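Local coordinates for Pbp related beta-lactamase (Pyrococcus abyssi, PDB 2QMI), which probably acts as a self-compartmentalizing serine peptidase of the penicillin-binding protein and beta-lactamase family, assembled as an octamer, at residues R41-E52 with D207-I215; R17-K28 with I321-Y332. One frame throughout, in Å; residues are numbered along the deposited sequence.

Contact 1: R41-E52 with D207-I215; sequences RNVEARLPSTPE and DKDVAMGYI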
loop_
_atom_site.group_PDB
_atom_site.type_symbol
_atom_site.label_atom_id
_atom_site.label_comp_id
_atom_site.label_asym_id
_atom_site.label_seq_id
_atom_site.Cartn_x
_atom_site.Cartn_y
_atom_site.Cartn_z
ATOM N N ARG A 41 -22.962 -21.849 21.202
ATOM C CA ARG A 41 -23.452 -20.646 21.870
ATOM C C ARG A 41 -22.233 -19.752 22.137
ATOM O O ARG A 41 -22.354 -18.549 22.369
ATOM C CB ARG A 41 -24.185 -20.992 23.176
ATOM C CG ARG A 41 -23.353 -21.616 24.291
ATOM C CD ARG A 41 -24.231 -21.764 25.536
ATOM N NE ARG A 41 -23.523 -22.232 26.731
ATOM C CZ ARG A 41 -23.304 -23.507 27.042
ATOM N NH1 ARG A 41 -22.649 -23.808 28.156
ATOM N NH2 ARG A 41 -23.740 -24.484 26.259
ATOM N N ASN A 42 -21.056 -20.371 22.099
ATOM C CA ASN A 42 -19.791 -19.676 22.272
ATOM C C ASN A 42 -18.736 -20.429 21.468
ATOM O O ASN A 42 -18.410 -21.567 21.789
ATOM C CB ASN A 42 -19.365 -19.629 23.737
ATOM C CG ASN A 42 -18.046 -18.887 23.927
ATOM O OD1 ASN A 42 -17.003 -19.290 23.391
ATOM N ND2 ASN A 42 -18.088 -17.786 24.681
ATOM N N VAL A 43 -18.202 -19.786 20.432
ATOM C CA VAL A 43 -17.204 -20.412 19.567
ATOM C C VAL A 43 -15.830 -20.615 20.205
ATOM O O VAL A 43 -15.303 -21.727 20.185
ATOM C CB VAL A 43 -17.034 -19.615 18.252
ATOM C CG1 VAL A 43 -15.955 -20.244 17.390
ATOM C CG2 VAL A 43 -18.351 -19.582 17.494
ATOM N N GLU A 44 -15.255 -19.547 20.762
ATOM C CA GLU A 44 -13.940 -19.621 21.399
ATOM C C GLU A 44 -13.867 -20.759 22.408
ATOM O O GLU A 44 -12.879 -21.490 22.465
ATOM C CB GLU A 44 -13.613 -18.313 22.136
ATOM C CG GLU A 44 -13.367 -17.092 21.259
ATOM C CD GLU A 44 -14.622 -16.567 20.592
ATOM O OE1 GLU A 44 -15.703 -16.597 21.229
ATOM O OE2 GLU A 44 -14.524 -16.106 19.435
ATOM N N ALA A 45 -14.923 -20.883 23.213
ATOM C CA ALA A 45 -15.014 -21.909 24.252
ATOM C C ALA A 45 -15.641 -23.208 23.753
ATOM O O ALA A 45 -15.773 -24.170 24.514
ATOM C CB ALA A 45 -15.815 -21.374 25.431
ATOM N N ARG A 46 -16.032 -23.226 22.482
ATOM C CA ARG A 46 -16.644 -24.407 21.875
ATOM C C ARG A 46 -17.817 -24.985 22.673
ATOM O O ARG A 46 -17.909 -26.195 22.851
ATOM C CB ARG A 46 -15.595 -25.510 21.657
ATOM C CG ARG A 46 -14.576 -25.253 20.552
ATOM C CD ARG A 46 -13.277 -24.684 21.105
ATOM N NE ARG A 46 -12.240 -24.649 20.075
ATOM C CZ ARG A 46 -12.228 -23.799 19.052
ATOM N NH1 ARG A 46 -13.198 -22.902 18.924
ATOM N NH2 ARG A 46 -11.259 -23.863 18.150
ATOM N N LEU A 47 -18.705 -24.122 23.153
ATOM C CA LEU A 47 -19.880 -24.569 23.908
ATOM C C LEU A 47 -21.074 -24.582 22.947
ATOM O O LEU A 47 -21.314 -23.618 22.218
ATOM C CB LEU A 47 -20.153 -23.630 25.089
ATOM C CG LEU A 47 -19.067 -23.526 26.171
ATOM C CD1 LEU A 47 -19.352 -22.347 27.069
ATOM C CD2 LEU A 47 -19.003 -24.809 26.976
ATOM N N PRO A 48 -21.850 -25.677 22.946
ATOM C CA PRO A 48 -23.012 -25.820 22.065
ATOM C C PRO A 48 -24.270 -25.031 22.435
ATOM O O PRO A 48 -24.459 -24.632 23.584
ATOM C CB PRO A 48 -23.270 -27.318 22.105
ATOM C CG PRO A 48 -23.013 -27.632 23.554
ATOM C CD PRO A 48 -21.715 -26.853 23.830
ATOM N N SER A 49 -25.118 -24.796 21.436
ATOM C CA SER A 49 -26.398 -24.128 21.654
ATOM C C SER A 49 -27.377 -25.243 22.035
ATOM O O SER A 49 -27.372 -26.322 21.429
ATOM C CB SER A 49 -26.888 -23.427 20.375
ATOM O OG SER A 49 -26.468 -22.070 20.333
ATOM N N THR A 50 -28.202 -24.991 23.044
ATOM C CA THR A 50 -29.179 -25.974 23.501
ATOM C C THR A 50 -30.546 -25.318 23.721
ATOM O O THR A 50 -30.665 -24.102 23.703
ATOM C CB THR A 50 -28.746 -26.603 24.826
ATOM O OG1 THR A 50 -29.036 -25.697 25.896
ATOM C CG2 THR A 50 -27.263 -26.893 24.814
ATOM N N PRO A 51 -31.597 -26.127 23.929
ATOM C CA PRO A 51 -32.930 -25.559 24.150
ATOM C C PRO A 51 -32.916 -24.545 25.294
ATOM O O PRO A 51 -33.683 -23.584 25.293
ATOM C CB PRO A 51 -33.769 -26.788 24.491
ATOM C CG PRO A 51 -33.118 -27.861 23.715
ATOM C CD PRO A 51 -31.652 -27.598 23.933
ATOM N N GLU A 52 -32.026 -24.779 26.257
ATOM C CA GLU A 52 -31.881 -23.941 27.445
ATOM C C GLU A 52 -31.069 -22.645 27.267
ATOM O O GLU A 52 -31.351 -21.651 27.927
ATOM C CB GLU A 52 -31.234 -24.750 28.588
ATOM C CG GLU A 52 -31.963 -26.031 29.048
ATOM C CD GLU A 52 -31.866 -27.191 28.050
ATOM O OE1 GLU A 52 -31.028 -27.121 27.116
ATOM O OE2 GLU A 52 -32.624 -28.180 28.205
ATOM N N ASP A 207 -25.851 -17.600 35.404
ATOM C CA ASP A 207 -26.422 -18.698 34.623
ATOM C C ASP A 207 -25.353 -19.477 33.844
ATOM O O ASP A 207 -24.483 -18.894 33.196
ATOM C CB ASP A 207 -27.489 -18.164 33.666
ATOM C CG ASP A 207 -28.294 -19.281 33.020
ATOM O OD1 ASP A 207 -27.705 -20.081 32.261
ATOM O OD2 ASP A 207 -29.517 -19.363 33.278
ATOM N N LYS A 208 -25.456 -20.801 33.895
ATOM C CA LYS A 208 -24.485 -21.697 33.264
ATOM C C LYS A 208 -24.670 -22.033 31.786
ATOM O O LYS A 208 -23.904 -22.833 31.246
ATOM C CB LYS A 208 -24.425 -22.994 34.070
ATOM C CG LYS A 208 -24.478 -22.732 35.559
ATOM C CD LYS A 208 -24.587 -23.999 36.385
ATOM C CE LYS A 208 -24.914 -23.644 37.831
ATOM N NZ LYS A 208 -23.878 -22.779 38.491
ATOM N N ASP A 209 -25.668 -21.439 31.137
ATOM C CA ASP A 209 -25.913 -21.690 29.717
ATOM C C ASP A 209 -26.384 -20.399 29.034
ATOM O O ASP A 209 -27.584 -20.161 28.868
ATOM C CB ASP A 209 -26.966 -22.789 29.537
ATOM C CG ASP A 209 -27.023 -23.319 28.108
ATOM O OD1 ASP A 209 -26.645 -22.573 27.181
ATOM O OD2 ASP A 209 -27.455 -24.479 27.912
ATOM N N VAL A 210 -25.420 -19.573 28.638
ATOM C CA VAL A 210 -25.692 -18.294 27.994
ATOM C C VAL A 210 -24.809 -18.191 26.761
ATOM O O VAL A 210 -23.636 -18.566 26.798
ATOM C CB VAL A 210 -25.363 -17.108 28.949
ATOM C CG1 VAL A 210 -25.692 -15.772 28.278
ATOM C CG2 VAL A 210 -26.146 -17.259 30.253
ATOM N N ALA A 211 -25.376 -17.685 25.673
ATOM C CA ALA A 211 -24.626 -17.560 24.436
ATOM C C ALA A 211 -23.966 -16.200 24.282
ATOM O O ALA A 211 -24.525 -15.168 24.665
ATOM C CB ALA A 211 -25.533 -17.825 23.243
ATOM N N MET A 212 -22.761 -16.220 23.727
ATOM C CA MET A 212 -22.008 -15.002 23.467
ATOM C C MET A 212 -22.579 -14.436 22.165
ATOM O O MET A 212 -22.981 -15.193 21.286
ATOM C CB MET A 212 -20.521 -15.340 23.294
ATOM C CG MET A 212 -19.657 -14.202 22.747
ATOM S SD MET A 212 -19.786 -12.686 23.714
ATOM C CE MET A 212 -18.850 -13.142 25.190
ATOM N N GLY A 213 -22.639 -13.113 22.055
ATOM C CA GLY A 213 -23.152 -12.512 20.841
ATOM C C GLY A 213 -22.074 -12.515 19.769
ATOM O O GLY A 213 -20.890 -12.675 20.080
ATOM N N TYR A 214 -22.478 -12.350 18.509
ATOM C CA TYR A 214 -21.530 -12.320 17.396
ATOM C C TYR A 214 -21.955 -11.367 16.281
ATOM O O TYR A 214 -23.128 -11.275 15.912
ATOM C CB TYR A 214 -21.322 -13.728 16.819
ATOM C CG TYR A 214 -20.532 -14.636 17.731
ATOM C CD1 TYR A 214 -19.140 -14.545 17.808
ATOM C CD2 TYR A 214 -21.178 -15.554 18.556
ATOM C CE1 TYR A 214 -18.419 -15.347 18.684
ATOM C CE2 TYR A 214 -20.467 -16.355 19.438
ATOM C CZ TYR A 214 -19.095 -16.251 19.502
ATOM O OH TYR A 214 -18.401 -17.031 20.401
ATOM N N ILE A 215 -20.963 -10.645 15.774
ATOM C CA ILE A 215 -21.130 -9.690 14.695
ATOM C C ILE A 215 -20.136 -10.148 13.640
ATOM O O ILE A 215 -19.004 -10.485 13.965
ATOM C CB ILE A 215 -20.766 -8.261 15.157
ATOM C CG1 ILE A 215 -21.775 -7.779 16.195
ATOM C CG2 ILE A 215 -20.731 -7.317 13.975
ATOM C CD1 ILE A 215 -23.183 -7.667 15.668
HETATM O O HOH W 1 -22.563 -20.599 28.719
#
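A type I turn, Val43 to Arg46, with a G1 beta bulge, meets the hydroxyl end of Tyr214, while Arg41 and Thr50, on its two flanks, both meet Asp209. Two bonds grip the tyrosine hydroxyl. Val43 N donates to Tyr214 OH (2.8 Å), and Tyr214 OH donates to Glu44 OE1 (2.9 Å) on the syn side of the carboxylate. That oxygen lies at the ring edge, and the two planes are only 28° apart. A bend at chi2 (71°) brings the Glu44 carboxylate to the hydroxyl. Val43 CG2 adds an apolar touch to Tyr214 CZ at 4.0 Å. Asn42 OD1 accepts from Ala45 N, an Asx motif.

In the middle, Met212 N donates to Arg41 O (2.7 Å). Beside this bond Arg41 CB presses on Ala211 CB at 3.4 Å. Arg41 CG stands between its backbone N and carbonyl carbon (chi1 65°), and the chain runs straight to NE. Leu47 CB lies over one face of its guanidinium; the Asp209 carboxylate, tilted and offset, lies on the opposite face. Asp209 OD1 lies 3.2 Å from Arg41 NE but over the face, making a salt bridge of charges alone. The N-H of NE goes to a water that Val210 N also binds, and NH2 donates to Pro48 O, which fixes the group's rotation. Thr50 OG1 lies between Asp209 OD2, at 2.8 Å, and Glu52 OE1.

Strand 213-216 pairs with strand 222-225, whose Pro224 packs on Glu44, Met212 and Tyr214. Pro51 and Glu52 pack against Leu242 of helix 241-252, and Trp130 of a second subunit packs on Val43.

Contact 2: R17-K28 with I321-Y332; sequences RKVPGISISIIK and IGVAVLENSSGY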
loop_
_atom_site.group_PDB
_atom_site.type_symbol
_atom_site.label_atom_id
_atom_site.label_comp_id
_atom_site.label_asym_id
_atom_site.label_seq_id
_atom_site.Cartn_x
_atom_site.Cartn_y
_atom_site.Cartn_z
ATOM N N ARG A 17 -24.859 -18.859 5.731
ATOM C CA ARG A 17 -24.852 -17.479 6.213
ATOM C C ARG A 17 -23.913 -17.276 7.399
ATOM O O ARG A 17 -23.917 -16.216 8.041
ATOM C CB ARG A 17 -26.291 -17.064 6.576
ATOM C CG ARG A 17 -27.309 -17.261 5.436
ATOM C CD ARG A 17 -27.133 -16.222 4.314
ATOM N NE ARG A 17 -27.667 -14.916 4.703
ATOM C CZ ARG A 17 -28.912 -14.514 4.458
ATOM N NH1 ARG A 17 -29.316 -13.314 4.863
ATOM N NH2 ARG A 17 -29.744 -15.300 3.773
ATOM N N LYS A 18 -23.106 -18.297 7.674
ATOM C CA LYS A 18 -22.152 -18.289 8.778
ATOM C C LYS A 18 -22.752 -17.883 10.124
ATOM O O LYS A 18 -22.329 -16.894 10.731
ATOM C CB LYS A 18 -20.958 -17.385 8.457
ATOM C CG LYS A 18 -19.767 -17.639 9.385
ATOM C CD LYS A 18 -18.430 -17.223 8.771
ATOM C CE LYS A 18 -17.271 -17.790 9.594
ATOM N NZ LYS A 18 -15.925 -17.445 9.061
ATOM N N VAL A 19 -23.737 -18.649 10.591
ATOM C CA VAL A 19 -24.373 -18.372 11.878
ATOM C C VAL A 19 -23.748 -19.307 12.921
ATOM O O VAL A 19 -23.643 -20.509 12.696
ATOM C CB VAL A 19 -25.906 -18.613 11.826
ATOM C CG1 VAL A 19 -26.541 -18.201 13.148
ATOM C CG2 VAL A 19 -26.526 -17.828 10.667
ATOM N N PRO A 20 -23.325 -18.760 14.072
ATOM C CA PRO A 20 -22.701 -19.533 15.155
ATOM C C PRO A 20 -23.600 -20.604 15.796
ATOM O O PRO A 20 -23.254 -21.783 15.811
ATOM C CB PRO A 20 -22.298 -18.457 16.168
ATOM C CG PRO A 20 -22.206 -17.188 15.335
ATOM C CD PRO A 20 -23.395 -17.333 14.426
ATOM N N GLY A 21 -24.738 -20.176 16.335
ATOM C CA GLY A 21 -25.653 -21.094 16.986
ATOM C C GLY A 21 -27.097 -20.634 16.886
ATOM O O GLY A 21 -27.358 -19.464 16.612
ATOM N N ILE A 22 -28.030 -21.558 17.115
ATOM C CA ILE A 22 -29.460 -21.278 17.042
ATOM C C ILE A 22 -30.270 -22.205 17.956
ATOM O O ILE A 22 -29.911 -23.363 18.155
ATOM C CB ILE A 22 -29.988 -21.461 15.592
ATOM C CG1 ILE A 22 -29.685 -20.217 14.757
ATOM C CG2 ILE A 22 -31.481 -21.773 15.608
ATOM C CD1 ILE A 22 -30.149 -20.308 13.304
ATOM N N SER A 23 -31.366 -21.688 18.507
ATOM C CA SER A 23 -32.240 -22.486 19.360
ATOM C C SER A 23 -33.668 -22.338 18.868
ATOM O O SER A 23 -34.048 -21.280 18.370
ATOM C CB SER A 23 -32.149 -22.031 20.818
ATOM O OG SER A 23 -30.979 -22.539 21.430
ATOM N N ILE A 24 -34.458 -23.396 19.009
ATOM C CA ILE A 24 -35.851 -23.362 18.575
ATOM C C ILE A 24 -36.739 -24.297 19.396
ATOM O O ILE A 24 -36.328 -25.397 19.773
ATOM C CB ILE A 24 -35.975 -23.747 17.073
ATOM C CG1 ILE A 24 -37.440 -23.686 16.619
ATOM C CG2 ILE A 24 -35.408 -25.140 16.851
ATOM C CD1 ILE A 24 -37.651 -23.978 15.134
ATOM N N SER A 25 -37.950 -23.844 19.693
ATOM C CA SER A 25 -38.902 -24.671 20.428
ATOM C C SER A 25 -40.222 -24.608 19.667
ATOM O O SER A 25 -40.552 -23.578 19.073
ATOM C CB SER A 25 -39.073 -24.173 21.869
ATOM O OG SER A 25 -39.573 -22.853 21.908
ATOM N N ILE A 26 -40.956 -25.719 19.646
ATOM C CA ILE A 26 -42.234 -25.768 18.934
ATOM C C ILE A 26 -43.377 -26.183 19.846
ATOM O O ILE A 26 -43.254 -27.138 20.615
ATOM C CB ILE A 26 -42.201 -26.764 17.757
ATOM C CG1 ILE A 26 -41.013 -26.470 16.845
ATOM C CG2 ILE A 26 -43.488 -26.648 16.945
ATOM C CD1 ILE A 26 -40.958 -27.380 15.633
ATOM N N ILE A 27 -44.491 -25.463 19.740
ATOM C CA ILE A 27 -45.675 -25.736 20.544
ATOM C C ILE A 27 -46.829 -26.247 19.690
ATOM O O ILE A 27 -47.260 -25.576 18.744
ATOM C CB ILE A 27 -46.198 -24.471 21.251
ATOM C CG1 ILE A 27 -45.053 -23.710 21.911
ATOM C CG2 ILE A 27 -47.239 -24.860 22.290
ATOM C CD1 ILE A 27 -45.493 -22.408 22.516
ATOM N N LYS A 28 -47.325 -27.431 20.041
ATOM C CA LYS A 28 -48.455 -28.058 19.364
ATOM C C LYS A 28 -49.533 -28.054 20.442
ATOM O O LYS A 28 -49.472 -28.842 21.393
ATOM C CB LYS A 28 -48.124 -29.497 18.979
ATOM C CG LYS A 28 -49.184 -30.205 18.142
ATOM C CD LYS A 28 -48.929 -30.015 16.659
ATOM C CE LYS A 28 -49.778 -30.963 15.820
ATOM N NZ LYS A 28 -51.245 -30.781 16.055
ATOM N N ILE A 321 -50.790 -23.462 17.357
ATOM C CA ILE A 321 -49.380 -23.746 17.145
ATOM C C ILE A 321 -48.563 -22.472 17.370
ATOM O O ILE A 321 -49.092 -21.362 17.293
ATOM C CB ILE A 321 -49.138 -24.298 15.711
ATOM C CG1 ILE A 321 -49.892 -23.439 14.690
ATOM C CG2 ILE A 321 -49.590 -25.770 15.634
ATOM C CD1 ILE A 321 -49.674 -23.843 13.249
ATOM N N GLY A 322 -47.278 -22.634 17.665
ATOM C CA GLY A 322 -46.428 -21.479 17.900
ATOM C C GLY A 322 -44.969 -21.867 17.817
ATOM O O GLY A 322 -44.625 -23.023 18.047
ATOM N N VAL A 323 -44.111 -20.907 17.484
ATOM C CA VAL A 323 -42.684 -21.180 17.360
ATOM C C VAL A 323 -41.803 -20.053 17.902
ATOM O O VAL A 323 -42.086 -18.863 17.713
ATOM C CB VAL A 323 -42.290 -21.420 15.883
ATOM C CG1 VAL A 323 -40.839 -21.906 15.794
ATOM C CG2 VAL A 323 -43.236 -22.428 15.248
ATOM N N ALA A 324 -40.730 -20.445 18.579
ATOM C CA ALA A 324 -39.779 -19.498 19.127
ATOM C C ALA A 324 -38.405 -19.878 18.588
ATOM O O ALA A 324 -38.004 -21.043 18.667
ATOM C CB ALA A 324 -39.785 -19.559 20.646
ATOM N N VAL A 325 -37.706 -18.892 18.028
ATOM C CA VAL A 325 -36.366 -19.080 17.478
ATOM C C VAL A 325 -35.418 -17.973 17.968
ATOM O O VAL A 325 -35.713 -16.779 17.835
ATOM C CB VAL A 325 -36.381 -19.048 15.932
ATOM C CG1 VAL A 325 -34.966 -19.248 15.380
ATOM C CG2 VAL A 325 -37.314 -20.117 15.398
ATOM N N LEU A 326 -34.286 -18.374 18.540
ATOM C CA LEU A 326 -33.298 -17.417 19.022
ATOM C C LEU A 326 -31.988 -17.646 18.272
ATOM O O LEU A 326 -31.647 -18.779 17.944
ATOM C CB LEU A 326 -33.098 -17.564 20.535
ATOM C CG LEU A 326 -34.309 -17.128 21.365
ATOM C CD1 LEU A 326 -34.003 -17.234 22.849
ATOM C CD2 LEU A 326 -34.677 -15.696 20.996
ATOM N N GLU A 327 -31.257 -16.570 18.008
ATOM C CA GLU A 327 -30.014 -16.670 17.261
ATOM C C GLU A 327 -28.851 -15.831 17.797
ATOM O O GLU A 327 -29.026 -14.692 18.226
ATOM C CB GLU A 327 -30.274 -16.306 15.796
ATOM C CG GLU A 327 -29.118 -16.611 14.858
ATOM C CD GLU A 327 -29.435 -16.238 13.422
ATOM O OE1 GLU A 327 -30.542 -16.597 12.951
ATOM O OE2 GLU A 327 -28.575 -15.595 12.769
ATOM N N ASN A 328 -27.667 -16.432 17.718
ATOM C CA ASN A 328 -26.385 -15.891 18.164
ATOM C C ASN A 328 -25.772 -14.806 17.276
ATOM O O ASN A 328 -24.584 -14.520 17.390
ATOM C CB ASN A 328 -25.384 -17.044 18.266
ATOM C CG ASN A 328 -24.693 -17.080 19.588
ATOM O OD1 ASN A 328 -25.084 -16.361 20.502
ATOM N ND2 ASN A 328 -23.670 -17.919 19.718
ATOM N N SER A 329 -26.573 -14.224 16.389
ATOM C CA SER A 329 -26.105 -13.182 15.474
ATOM C C SER A 329 -27.269 -12.782 14.575
ATOM O O SER A 329 -28.425 -13.060 14.901
ATOM C CB SER A 329 -24.937 -13.700 14.618
ATOM O OG SER A 329 -25.317 -14.846 13.868
ATOM N N SER A 330 -26.976 -12.120 13.459
ATOM C CA SER A 330 -28.035 -11.728 12.532
ATOM C C SER A 330 -27.713 -12.267 11.141
ATOM O O SER A 330 -28.050 -11.650 10.130
ATOM C CB SER A 330 -28.178 -10.205 12.476
ATOM O OG SER A 330 -27.071 -9.621 11.813
ATOM N N GLY A 331 -27.057 -13.426 11.107
ATOM C CA GLY A 331 -26.682 -14.045 9.848
ATOM C C GLY A 331 -27.859 -14.492 8.995
ATOM O O GLY A 331 -27.815 -14.392 7.767
ATOM N N TYR A 332 -28.899 -15.013 9.641
ATOM C CA TYR A 332 -30.095 -15.458 8.935
ATOM C C TYR A 332 -31.333 -15.110 9.771
ATOM O O TYR A 332 -31.398 -15.430 10.957
ATOM C CB TYR A 332 -30.037 -16.961 8.682
ATOM C CG TYR A 332 -31.077 -17.426 7.700
ATOM C CD1 TYR A 332 -31.020 -17.038 6.359
ATOM C CD2 TYR A 332 -32.143 -18.215 8.113
ATOM C CE1 TYR A 332 -32.012 -17.425 5.455
ATOM C CE2 TYR A 332 -33.137 -18.606 7.222
ATOM C CZ TYR A 332 -33.072 -18.210 5.899
ATOM O OH TYR A 332 -34.080 -18.581 5.028
HETATM O O HOH W 2 -24.725 -13.806 6.884
HETATM O O HOH W 3 -23.972 -14.704 11.178
#
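Val19 wedges between Glu327 and the turn that follows it. Its CG1 branch lies 3.5 Å from Glu327 CG, across the run of that side chain. The other branch, CG2, comes to 3.9 Å from Gly331 CA, where the chain carries no side chain. Glu327 CG lies opposite the backbone N (chi1 -169°), and the chain runs extended to the carboxylate, whose OE2 accepts from Tyr332 N through its syn lone pair. Ile22 CG1 also rests on Glu327 CG at 3.7 Å.

Arg17 folds round the end of the turn. The edge of the Tyr332 ring points at one face of its guanidinium, with Tyr332 CD1 3.4 Å from Arg17 NH2 and the planes 89° apart. A water bridges Arg17 O and Gly331 O.

Strands 21-28 and 321-327 are antiparallel neighbours in the central sheet of the beta-lactamase fold, their axes 4.7 Å apart at 169°. Ladder bonds run from Asn328 N to Gly21 O, through the Ser23-Leu326 and Ser25-Ala324 pairs, to Ile27 with Gly322. On one face Ile24 and Val325 lie side by side, with Ile24 CG1 3.8 Å from Val325 CG2. Ile24 CD1 reaches on to Val323 CG1 at 3.9 Å. Helix 334-345 packs on this face against Ile22, Ile26 and Val323.

The opposite face mixes small and large side chains. Ser25 OG meets Ala324 CB at 3.5 Å, and Ile27 stands opposite Gly322. Helix 241-252 settles there: Val241 touches Ser23 and Leu326, Ala245 touches Ser25, and Leu248 fits on Ile27. Ser25 OG is hydrogen-bonded to Val241 O.

In the fold
From the N terminus, helix 3-16 leads into 17-28, the first half of contact 2. After strand 31-38 the chain enters 41-52. Its partner, 207-215, follows after 154 intervening residues, so contact 1 closes a long loop with far more helix than strand. Contact 2 closes only when 321-332 returns as a sheet strand beside 21-28, and contact 1 is nested inside that larger loop. The two touch: Ser23 OG probably bonds to Thr50 O, and Asn328 ND2 to Arg41 O. Contact 2 joins the two ends of the beta-lactamase region within its sheet. Contact 1 ties the segment after strand 31-38 to the one leading into strand 213-216, beside that sheet. Both reach a second subunit.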